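Local coordinates for protein tryptophanyl-tRNA synthetase (Thermus thermophilus, PDB 2EL7) that probably catalyses the ATP-dependent attachment of tryptophan to its cognate tRNA, as a class I aminoacyl-tRNA synthetase that works as a homodimer, at residues Gly12-Leu20 / Met196-Leu206; Val152-Arg163 / Phe173-Asn181. One frame throughout, in Å; residues are numbered along the deposited sequence.

Contact 1: residues Gly12-Leu20 / Met196-Leu206; sequences GEIHIGNYL and MSKSLGNTIGL
The imidazole of His15 is sandwiched between unlike partners: Met196 CG lies over one face, 4.1 Å from the ring centroid in a CH-pi contact, while Asn18 OD1 sits over the opposite face. The thioether sulfur of Met196 reaches the ring obliquely, with SD 3.8 Å from ND1, and beyond it SD and CE press on Ile16 CG1, as suits a flexible, polarisable chain. At the ring's edge, Lys198 brings its methylene CE to 3.1 Å from His15 NE2 and crosses the histidine roughly at a right angle. His15 CG lies between its own backbone N and carbonyl carbon (chi1 51°), which folds the ring over the start of helix 16-33, where ND1 weakly accepts from Gly17 N. Asn18 completes a capping box, its OD1 taking His15 N at 3.0 Å, well aligned at the hydrogen but tilted from the amide plane. His15 and Asn18 belong to the HIGH signature of a class I synthetase and Met196 and Lys198 to its KMSKS signature; both motifs hold residues predicted to bind ATP, and here they touch directly. Behind the ring, the chain just after KMSKS runs antiparallel to the HIGH segment for one bridge: Leu206 N donates to Ile14 O at 2.9 Å and Ile16 N to Ile204 O at 3.1 Å, flanking His15 and Gly205 as a non-hydrogen-bonded pair. The CA atoms of His15 and Gly205 lie 4.0 Å apart. Leu206 then spreads its branches, CD1 against Ile14 CG2 at 3.7 Å and CD2 over the His15-Ile16 peptide and Tyr19 CB, a forked aliphatic group suited to the angle between loop and helix. Val187, another predicted ATP-binding residue, packs on both Ile16 and Met196.

Contact 2: residues Val152-Arg163 / Phe173-Asn181; sequences VQHIELTREIAR and FPEPQALLN
Thr158 and Pro176 meet at the tight centre of this contact, where the methyl CG2 lies 3.5 Å from the proline CG and the two side chains cross almost perpendicularly. Threonine suits the spot because its branches divide the work: CG2, anti to the backbone N, faces the proline, while OG1 turns back along the helix and donates to His154 O at 2.7 Å. On the same helical face, Ile155 CG2 rests 3.5 Å from Pro176 O. A turn beyond Thr158, Ala162 is small enough for the chain to pass close by, its CB lying against Pro174 O and Phe173 CB. Phe173 carries its ring on to Leu93 and Leu138 of neighbouring helices. Helix 153-169 is the crossover of a beta-alpha-beta unit between parallel strands 144-146 and 177-179, and the axes of segments 153-163 and 177-179 pass 8.2 Å apart at 158°, nearly antiparallel, as such a crossover requires. Toward solvent the packing gives way to long polar arms. Arg159 lays its CG and CD close to Pro176 O, then bends at chi3 (-68°), bringing NH2 round to a lone pair of that same oxygen at 3.2 Å; the oxygen lies near the guanidinium plane. A water accepts from both this NH2 and Ala178 N, carrying the grip two residues farther along the chain. Farther out, exposed Arg163 reaches Glu175 in a salt bridge, NH1 to OE1 at 2.9 Å. The carboxylate meets the guanidinium edge but is itself approached from above its plane, the two planes standing 64° apart. The other end is looser: Val152 CG2 lies 4.4 Å from Ala178 CB and 4.3 Å from the CD2 of solvent-facing Leu180.

Both contacts are partly buried, yet they differ in character. Contact 1 joins two motifs far apart in sequence and holds residues predicted to bind ATP; its interior is built round an aromatic ring, a thioether and a short backbone bridge. Contact 2 is local, within one beta-alpha-beta unit nested inside the loop that contact 1 closes; small and apolar groups, with a threonine methyl, line its inner face and arginines its outer one. Their centres lie 27 Å apart on opposite sides of the chain's centre, though their nearest atoms come within about 5 Å. Helix 16-33 relates them: its first turn belongs to contact 1, while Gln25 and Ile29 pack against Leu179 of contact 2.

Contact 1: residues Gly12-Leu20 / Met196-Leu206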
loop_
_atom_site.group_PDB
_atom_site.type_symbol
_atom_site.label_atom_id
_atom_site.label_comp_id
_atom_site.label_asym_id
_atom_site.label_seq_id
_atom_site.Cartn_x
_atom_site.Cartn_y
_atom_site.Cartn_z
ATOM N N GLY A 12 -23.324 9.420 -5.091
ATOM C CA GLY A 12 -24.415 10.265 -4.627
ATOM C C GLY A 12 -25.802 9.650 -4.807
ATOM O O GLY A 12 -26.799 10.350 -4.703
ATOM N N GLU A 13 -25.884 8.351 -5.072
ATOM C CA GLU A 13 -27.183 7.690 -5.271
ATOM C C GLU A 13 -27.650 6.900 -4.049
ATOM O O GLU A 13 -27.403 5.697 -3.947
ATOM C CB GLU A 13 -27.111 6.725 -6.458
ATOM C CG GLU A 13 -26.516 7.319 -7.723
ATOM C CD GLU A 13 -27.405 8.383 -8.330
ATOM O OE1 GLU A 13 -28.603 8.095 -8.548
ATOM O OE2 GLU A 13 -26.909 9.500 -8.596
ATOM N N ILE A 14 -28.337 7.564 -3.132
ATOM C CA ILE A 14 -28.835 6.895 -1.938
ATOM C C ILE A 14 -30.317 6.587 -2.172
ATOM O O ILE A 14 -31.081 7.484 -2.542
ATOM C CB ILE A 14 -28.706 7.815 -0.673
ATOM C CG1 ILE A 14 -27.331 8.496 -0.647
ATOM C CG2 ILE A 14 -28.936 7.003 0.609
ATOM C CD1 ILE A 14 -26.156 7.553 -0.852
ATOM N N HIS A 15 -30.724 5.334 -1.972
ATOM C CA HIS A 15 -32.132 4.978 -2.148
ATOM C C HIS A 15 -32.793 4.682 -0.799
ATOM O O HIS A 15 -32.112 4.637 0.227
ATOM C CB HIS A 15 -32.292 3.811 -3.133
ATOM C CG HIS A 15 -31.431 2.629 -2.827
ATOM N ND1 HIS A 15 -31.568 1.888 -1.674
ATOM C CD2 HIS A 15 -30.458 2.023 -3.551
ATOM C CE1 HIS A 15 -30.721 0.872 -1.702
ATOM N NE2 HIS A 15 -30.036 0.930 -2.830
ATOM N N ILE A 16 -34.111 4.499 -0.788
ATOM C CA ILE A 16 -34.809 4.283 0.469
ATOM C C ILE A 16 -34.397 3.002 1.144
ATOM O O ILE A 16 -34.730 2.764 2.316
ATOM C CB ILE A 16 -36.346 4.286 0.273
ATOM C CG1 ILE A 16 -36.783 3.094 -0.571
ATOM C CG2 ILE A 16 -36.785 5.603 -0.372
ATOM C CD1 ILE A 16 -38.282 2.940 -0.626
ATOM N N GLY A 17 -33.682 2.171 0.388
ATOM C CA GLY A 17 -33.195 0.913 0.917
ATOM C C GLY A 17 -32.030 1.239 1.833
ATOM O O GLY A 17 -31.958 0.750 2.960
ATOM N N ASN A 18 -31.117 2.078 1.343
ATOM C CA ASN A 18 -29.955 2.512 2.131
ATOM C C ASN A 18 -30.483 3.284 3.345
ATOM O O ASN A 18 -30.075 3.067 4.487
ATOM C CB ASN A 18 -29.070 3.481 1.324
ATOM C CG ASN A 18 -28.500 2.860 0.053
ATOM O OD1 ASN A 18 -28.485 3.501 -1.022
ATOM N ND2 ASN A 18 -28.010 1.622 0.161
ATOM N N TYR A 19 -31.406 4.195 3.073
ATOM C CA TYR A 19 -31.955 5.044 4.105
ATOM C C TYR A 19 -32.603 4.312 5.266
ATOM O O TYR A 19 -32.164 4.464 6.409
ATOM C CB TYR A 19 -32.938 6.030 3.491
ATOM C CG TYR A 19 -33.527 6.966 4.504
ATOM C CD1 TYR A 19 -32.716 7.824 5.239
ATOM C CD2 TYR A 19 -34.899 6.986 4.743
ATOM C CE1 TYR A 19 -33.261 8.683 6.200
ATOM C CE2 TYR A 19 -35.454 7.840 5.692
ATOM C CZ TYR A 19 -34.629 8.682 6.418
ATOM O OH TYR A 19 -35.182 9.505 7.372
ATOM N N LEU A 20 -33.644 3.535 4.975
ATOM C CA LEU A 20 -34.364 2.778 5.991
ATOM C C LEU A 20 -33.511 1.793 6.792
ATOM O O LEU A 20 -33.900 1.391 7.895
ATOM C CB LEU A 20 -35.523 2.027 5.343
ATOM C CG LEU A 20 -36.597 2.997 4.853
ATOM C CD1 LEU A 20 -37.716 2.267 4.128
ATOM C CD2 LEU A 20 -37.137 3.744 6.068
ATOM N N MET A 196 -33.980 -4.153 -2.966
ATOM C CA MET A 196 -33.597 -2.938 -3.670
ATOM C C MET A 196 -32.083 -2.806 -3.650
ATOM O O MET A 196 -31.455 -2.826 -2.595
ATOM C CB MET A 196 -34.260 -1.709 -3.031
ATOM C CG MET A 196 -34.087 -0.430 -3.836
ATOM S SD MET A 196 -34.929 1.001 -3.125
ATOM C CE MET A 196 -36.660 0.680 -3.521
ATOM N N SER A 197 -31.506 -2.686 -4.839
ATOM C CA SER A 197 -30.067 -2.564 -4.998
ATOM C C SER A 197 -29.766 -1.438 -5.983
ATOM O O SER A 197 -30.517 -1.213 -6.919
ATOM C CB SER A 197 -29.503 -3.886 -5.514
ATOM O OG SER A 197 -28.096 -3.824 -5.649
ATOM N N LYS A 198 -28.673 -0.721 -5.759
ATOM C CA LYS A 198 -28.288 0.382 -6.636
ATOM C C LYS A 198 -27.988 -0.167 -8.026
ATOM O O LYS A 198 -28.251 0.481 -9.043
ATOM C CB LYS A 198 -27.037 1.096 -6.081
ATOM C CG LYS A 198 -26.959 1.123 -4.545
ATOM C CD LYS A 198 -26.747 -0.298 -3.998
ATOM C CE LYS A 198 -27.237 -0.460 -2.578
ATOM N NZ LYS A 198 -27.420 -1.910 -2.276
ATOM N N SER A 199 -27.451 -1.382 -8.058
ATOM C CA SER A 199 -27.083 -2.041 -9.304
ATOM C C SER A 199 -28.262 -2.535 -10.141
ATOM O O SER A 199 -28.278 -2.353 -11.356
ATOM C CB SER A 199 -26.128 -3.210 -9.006
ATOM O OG SER A 199 -26.718 -4.165 -8.137
ATOM N N LEU A 200 -29.246 -3.165 -9.507
ATOM C CA LEU A 200 -30.404 -3.664 -10.245
ATOM C C LEU A 200 -31.279 -2.560 -10.813
ATOM O O LEU A 200 -32.301 -2.846 -11.439
ATOM C CB LEU A 200 -31.273 -4.550 -9.360
ATOM C CG LEU A 200 -30.622 -5.795 -8.771
ATOM C CD1 LEU A 200 -31.710 -6.770 -8.335
ATOM C CD2 LEU A 200 -29.727 -6.447 -9.812
ATOM N N GLY A 201 -30.886 -1.304 -10.598
ATOM C CA GLY A 201 -31.676 -0.185 -11.093
ATOM C C GLY A 201 -33.144 -0.191 -10.664
ATOM O O GLY A 201 -33.955 0.524 -11.243
ATOM N N ASN A 202 -33.476 -0.991 -9.652
ATOM C CA ASN A 202 -34.843 -1.110 -9.132
ATOM C C ASN A 202 -35.030 -0.226 -7.873
ATOM O O ASN A 202 -35.538 -0.682 -6.843
ATOM C CB ASN A 202 -35.085 -2.574 -8.768
ATOM C CG ASN A 202 -34.160 -3.056 -7.650
ATOM O OD1 ASN A 202 -33.180 -2.391 -7.318
ATOM N ND2 ASN A 202 -34.468 -4.213 -7.070
ATOM N N THR A 203 -34.660 1.048 -7.970
ATOM C CA THR A 203 -34.719 1.910 -6.801
ATOM C C THR A 203 -35.579 3.149 -6.844
ATOM O O THR A 203 -36.090 3.550 -7.879
ATOM C CB THR A 203 -33.303 2.409 -6.433
ATOM O OG1 THR A 203 -32.878 3.367 -7.412
ATOM C CG2 THR A 203 -32.305 1.249 -6.385
ATOM N N ILE A 204 -35.709 3.744 -5.667
ATOM C CA ILE A 204 -36.419 4.987 -5.460
ATOM C C ILE A 204 -35.389 5.812 -4.691
ATOM O O ILE A 204 -35.116 5.543 -3.514
ATOM C CB ILE A 204 -37.681 4.793 -4.599
ATOM C CG1 ILE A 204 -38.708 3.960 -5.369
ATOM C CG2 ILE A 204 -38.298 6.155 -4.269
ATOM C CD1 ILE A 204 -40.048 3.779 -4.655
ATOM N N GLY A 205 -34.793 6.791 -5.368
ATOM C CA GLY A 205 -33.775 7.617 -4.742
ATOM C C GLY A 205 -34.338 8.676 -3.815
ATOM O O GLY A 205 -35.456 9.158 -4.016
ATOM N N LEU A 206 -33.567 9.050 -2.798
ATOM C CA LEU A 206 -34.018 10.065 -1.849
ATOM C C LEU A 206 -34.129 11.420 -2.526
ATOM O O LEU A 206 -34.931 12.257 -2.114
ATOM C CB LEU A 206 -33.050 10.187 -0.665
ATOM C CG LEU A 206 -32.537 8.897 -0.026
ATOM C CD1 LEU A 206 -31.773 9.274 1.230
ATOM C CD2 LEU A 206 -33.687 7.950 0.309
HETATM O O HOH W 1 -30.202 4.409 -5.588
#

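Contact 2: residues Val152-Arg163 / Phe173-Asn181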
loop_
_atom_site.group_PDB
_atom_site.type_symbol
_atom_site.label_atom_id
_atom_site.label_comp_id
_atom_site.label_asym_id
_atom_site.label_seq_id
_atom_site.Cartn_x
_atom_site.Cartn_y
_atom_site.Cartn_z
ATOM N N VAL A 152 -19.008 -9.765 6.741
ATOM C CA VAL A 152 -18.389 -10.021 8.009
ATOM C C VAL A 152 -16.951 -10.527 7.826
ATOM O O VAL A 152 -16.072 -10.193 8.625
ATOM C CB VAL A 152 -19.258 -11.036 8.784
ATOM C CG1 VAL A 152 -18.537 -11.542 10.024
ATOM C CG2 VAL A 152 -20.548 -10.360 9.188
ATOM N N GLN A 153 -16.708 -11.306 6.764
ATOM C CA GLN A 153 -15.375 -11.862 6.492
ATOM C C GLN A 153 -14.210 -10.890 6.641
ATOM O O GLN A 153 -13.183 -11.244 7.231
ATOM C CB GLN A 153 -15.305 -12.490 5.093
ATOM C CG GLN A 153 -15.532 -13.983 5.080
ATOM C CD GLN A 153 -14.807 -14.706 3.948
ATOM O OE1 GLN A 153 -14.954 -14.366 2.772
ATOM N NE2 GLN A 153 -14.023 -15.718 4.306
ATOM N N HIS A 154 -14.347 -9.669 6.123
ATOM C CA HIS A 154 -13.233 -8.744 6.248
ATOM C C HIS A 154 -13.063 -8.234 7.680
ATOM O O HIS A 154 -11.987 -7.769 8.051
ATOM C CB HIS A 154 -13.322 -7.589 5.217
ATOM C CG HIS A 154 -14.262 -6.475 5.582
ATOM N ND1 HIS A 154 -15.634 -6.573 5.450
ATOM C CD2 HIS A 154 -14.015 -5.204 5.973
ATOM C CE1 HIS A 154 -16.187 -5.404 5.732
ATOM N NE2 HIS A 154 -15.224 -4.557 6.052
ATOM N N ILE A 155 -14.098 -8.317 8.503
ATOM C CA ILE A 155 -13.890 -7.902 9.882
ATOM C C ILE A 155 -13.116 -9.034 10.562
ATOM O O ILE A 155 -12.274 -8.778 11.415
ATOM C CB ILE A 155 -15.203 -7.614 10.662
ATOM C CG1 ILE A 155 -15.785 -6.241 10.307
ATOM C CG2 ILE A 155 -14.885 -7.419 12.113
ATOM C CD1 ILE A 155 -15.609 -5.761 8.901
ATOM N N GLU A 156 -13.387 -10.283 10.190
ATOM C CA GLU A 156 -12.647 -11.406 10.771
ATOM C C GLU A 156 -11.168 -11.350 10.362
ATOM O O GLU A 156 -10.286 -11.650 11.166
ATOM C CB GLU A 156 -13.271 -12.749 10.356
ATOM C CG GLU A 156 -14.591 -13.029 11.096
ATOM C CD GLU A 156 -15.477 -14.132 10.457
ATOM O OE1 GLU A 156 -16.555 -14.424 11.047
ATOM O OE2 GLU A 156 -15.109 -14.696 9.386
ATOM N N LEU A 157 -10.891 -10.951 9.123
ATOM C CA LEU A 157 -9.510 -10.847 8.674
ATOM C C LEU A 157 -8.814 -9.801 9.520
ATOM O O LEU A 157 -7.681 -10.000 9.965
ATOM C CB LEU A 157 -9.440 -10.434 7.196
ATOM C CG LEU A 157 -8.026 -10.191 6.637
ATOM C CD1 LEU A 157 -7.301 -11.521 6.508
ATOM C CD2 LEU A 157 -8.085 -9.470 5.293
ATOM N N THR A 158 -9.496 -8.685 9.748
ATOM C CA THR A 158 -8.954 -7.586 10.538
ATOM C C THR A 158 -8.580 -8.016 11.958
ATOM O O THR A 158 -7.507 -7.623 12.460
ATOM C CB THR A 158 -9.959 -6.425 10.590
ATOM O OG1 THR A 158 -10.314 -6.068 9.247
ATOM C CG2 THR A 158 -9.365 -5.189 11.284
ATOM N N ARG A 159 -9.424 -8.822 12.608
ATOM C CA ARG A 159 -9.111 -9.272 13.971
ATOM C C ARG A 159 -7.910 -10.211 13.917
ATOM O O ARG A 159 -7.022 -10.137 14.755
ATOM C CB ARG A 159 -10.292 -10.001 14.651
ATOM C CG ARG A 159 -11.540 -9.160 14.910
ATOM C CD ARG A 159 -12.514 -9.877 15.873
ATOM N NE ARG A 159 -13.106 -11.059 15.269
ATOM C CZ ARG A 159 -14.281 -11.080 14.651
ATOM N NH1 ARG A 159 -14.726 -12.216 14.120
ATOM N NH2 ARG A 159 -15.028 -9.981 14.585
ATOM N N GLU A 160 -7.875 -11.090 12.928
ATOM C CA GLU A 160 -6.750 -11.999 12.807
ATOM C C GLU A 160 -5.447 -11.209 12.701
ATOM O O GLU A 160 -4.467 -11.555 13.346
ATOM C CB GLU A 160 -6.929 -12.931 11.590
ATOM C CG GLU A 160 -7.726 -14.215 11.920
ATOM C CD GLU A 160 -8.218 -14.977 10.684
ATOM O OE1 GLU A 160 -9.060 -15.894 10.837
ATOM O OE2 GLU A 160 -7.773 -14.661 9.561
ATOM N N ILE A 161 -5.458 -10.147 11.897
ATOM C CA ILE A 161 -4.292 -9.297 11.694
ATOM C C ILE A 161 -3.933 -8.552 12.974
ATOM O O ILE A 161 -2.763 -8.369 13.285
ATOM C CB ILE A 161 -4.540 -8.267 10.522
ATOM C CG1 ILE A 161 -4.583 -9.011 9.177
ATOM C CG2 ILE A 161 -3.440 -7.212 10.479
ATOM C CD1 ILE A 161 -4.918 -8.144 8.025
ATOM N N ALA A 162 -4.938 -8.137 13.730
ATOM C CA ALA A 162 -4.674 -7.429 14.961
ATOM C C ALA A 162 -3.986 -8.362 15.942
ATOM O O ALA A 162 -2.987 -7.995 16.577
ATOM C CB ALA A 162 -5.963 -6.907 15.545
ATOM N N ARG A 163 -4.518 -9.574 16.070
ATOM C CA ARG A 163 -3.930 -10.545 16.975
ATOM C C ARG A 163 -2.501 -10.845 16.570
ATOM O O ARG A 163 -1.608 -10.861 17.422
ATOM C CB ARG A 163 -4.743 -11.841 17.007
ATOM C CG ARG A 163 -6.112 -11.688 17.673
ATOM C CD ARG A 163 -6.663 -13.030 18.131
ATOM N NE ARG A 163 -6.983 -13.890 17.013
ATOM C CZ ARG A 163 -8.126 -13.828 16.344
ATOM N NH1 ARG A 163 -9.045 -12.943 16.705
ATOM N NH2 ARG A 163 -8.343 -14.636 15.307
ATOM N N PHE A 173 -3.410 -2.981 18.778
ATOM C CA PHE A 173 -4.716 -2.805 18.170
ATOM C C PHE A 173 -5.866 -3.575 18.801
ATOM O O PHE A 173 -5.686 -4.680 19.309
ATOM C CB PHE A 173 -4.655 -3.226 16.694
ATOM C CG PHE A 173 -3.712 -2.421 15.847
ATOM C CD1 PHE A 173 -2.541 -2.981 15.374
ATOM C CD2 PHE A 173 -4.042 -1.137 15.448
ATOM C CE1 PHE A 173 -1.703 -2.275 14.502
ATOM C CE2 PHE A 173 -3.221 -0.422 14.579
ATOM C CZ PHE A 173 -2.045 -0.994 14.104
ATOM N N PRO A 174 -7.074 -2.992 18.768
ATOM C CA PRO A 174 -8.250 -3.659 19.333
ATOM C C PRO A 174 -8.653 -4.620 18.251
ATOM O O PRO A 174 -8.224 -4.455 17.119
ATOM C CB PRO A 174 -9.262 -2.521 19.463
ATOM C CG PRO A 174 -8.938 -1.689 18.207
ATOM C CD PRO A 174 -7.414 -1.631 18.314
ATOM N N GLU A 175 -9.456 -5.619 18.591
ATOM C CA GLU A 175 -9.968 -6.595 17.626
ATOM C C GLU A 175 -11.370 -6.099 17.318
ATOM O O GLU A 175 -12.286 -6.295 18.098
ATOM C CB GLU A 175 -10.039 -7.987 18.258
ATOM C CG GLU A 175 -8.668 -8.619 18.467
ATOM C CD GLU A 175 -8.728 -9.969 19.143
ATOM O OE1 GLU A 175 -9.454 -10.851 18.640
ATOM O OE2 GLU A 175 -8.044 -10.147 20.176
ATOM N N PRO A 176 -11.557 -5.446 16.177
ATOM C CA PRO A 176 -12.898 -4.948 15.868
ATOM C C PRO A 176 -13.985 -5.985 15.766
ATOM O O PRO A 176 -13.743 -7.122 15.365
ATOM C CB PRO A 176 -12.697 -4.190 14.555
ATOM C CG PRO A 176 -11.542 -4.894 13.955
ATOM C CD PRO A 176 -10.615 -5.139 15.091
ATOM N N GLN A 177 -15.190 -5.577 16.146
ATOM C CA GLN A 177 -16.335 -6.459 16.059
ATOM C C GLN A 177 -17.325 -5.899 15.053
ATOM O O GLN A 177 -17.487 -4.681 14.946
ATOM C CB GLN A 177 -16.997 -6.611 17.428
ATOM C CG GLN A 177 -16.348 -7.683 18.283
ATOM C CD GLN A 177 -16.855 -7.665 19.711
ATOM O OE1 GLN A 177 -18.065 -7.547 19.949
ATOM N NE2 GLN A 177 -15.936 -7.792 20.677
ATOM N N ALA A 178 -17.957 -6.794 14.303
ATOM C CA ALA A 178 -18.949 -6.418 13.314
ATOM C C ALA A 178 -20.240 -6.017 14.022
ATOM O O ALA A 178 -20.614 -6.607 15.045
ATOM C CB ALA A 178 -19.223 -7.577 12.395
ATOM N N LEU A 179 -20.902 -4.990 13.501
ATOM C CA LEU A 179 -22.172 -4.550 14.060
ATOM C C LEU A 179 -23.191 -4.765 12.959
ATOM O O LEU A 179 -23.173 -4.055 11.945
ATOM C CB LEU A 179 -22.140 -3.063 14.435
ATOM C CG LEU A 179 -23.463 -2.416 14.890
ATOM C CD1 LEU A 179 -23.954 -3.111 16.164
ATOM C CD2 LEU A 179 -23.258 -0.917 15.154
ATOM N N LEU A 180 -24.050 -5.764 13.141
ATOM C CA LEU A 180 -25.086 -6.055 12.159
ATOM C C LEU A 180 -26.283 -5.159 12.428
ATOM O O LEU A 180 -26.319 -4.445 13.427
ATOM C CB LEU A 180 -25.485 -7.523 12.233
ATOM C CG LEU A 180 -24.340 -8.436 11.789
ATOM C CD1 LEU A 180 -24.675 -9.893 12.024
ATOM C CD2 LEU A 180 -24.075 -8.198 10.331
ATOM N N ASN A 181 -27.272 -5.231 11.548
ATOM C CA ASN A 181 -28.465 -4.392 11.631
ATOM C C ASN A 181 -29.737 -5.204 11.317
ATOM O O ASN A 181 -30.477 -4.902 10.359
ATOM C CB ASN A 181 -28.273 -3.249 10.623
ATOM C CG ASN A 181 -29.313 -2.166 10.744
ATOM O OD1 ASN A 181 -29.841 -1.918 11.823
ATOM N ND2 ASN A 181 -29.590 -1.491 9.630
HETATM O O HOH W 2 -17.902 -9.897 14.526
#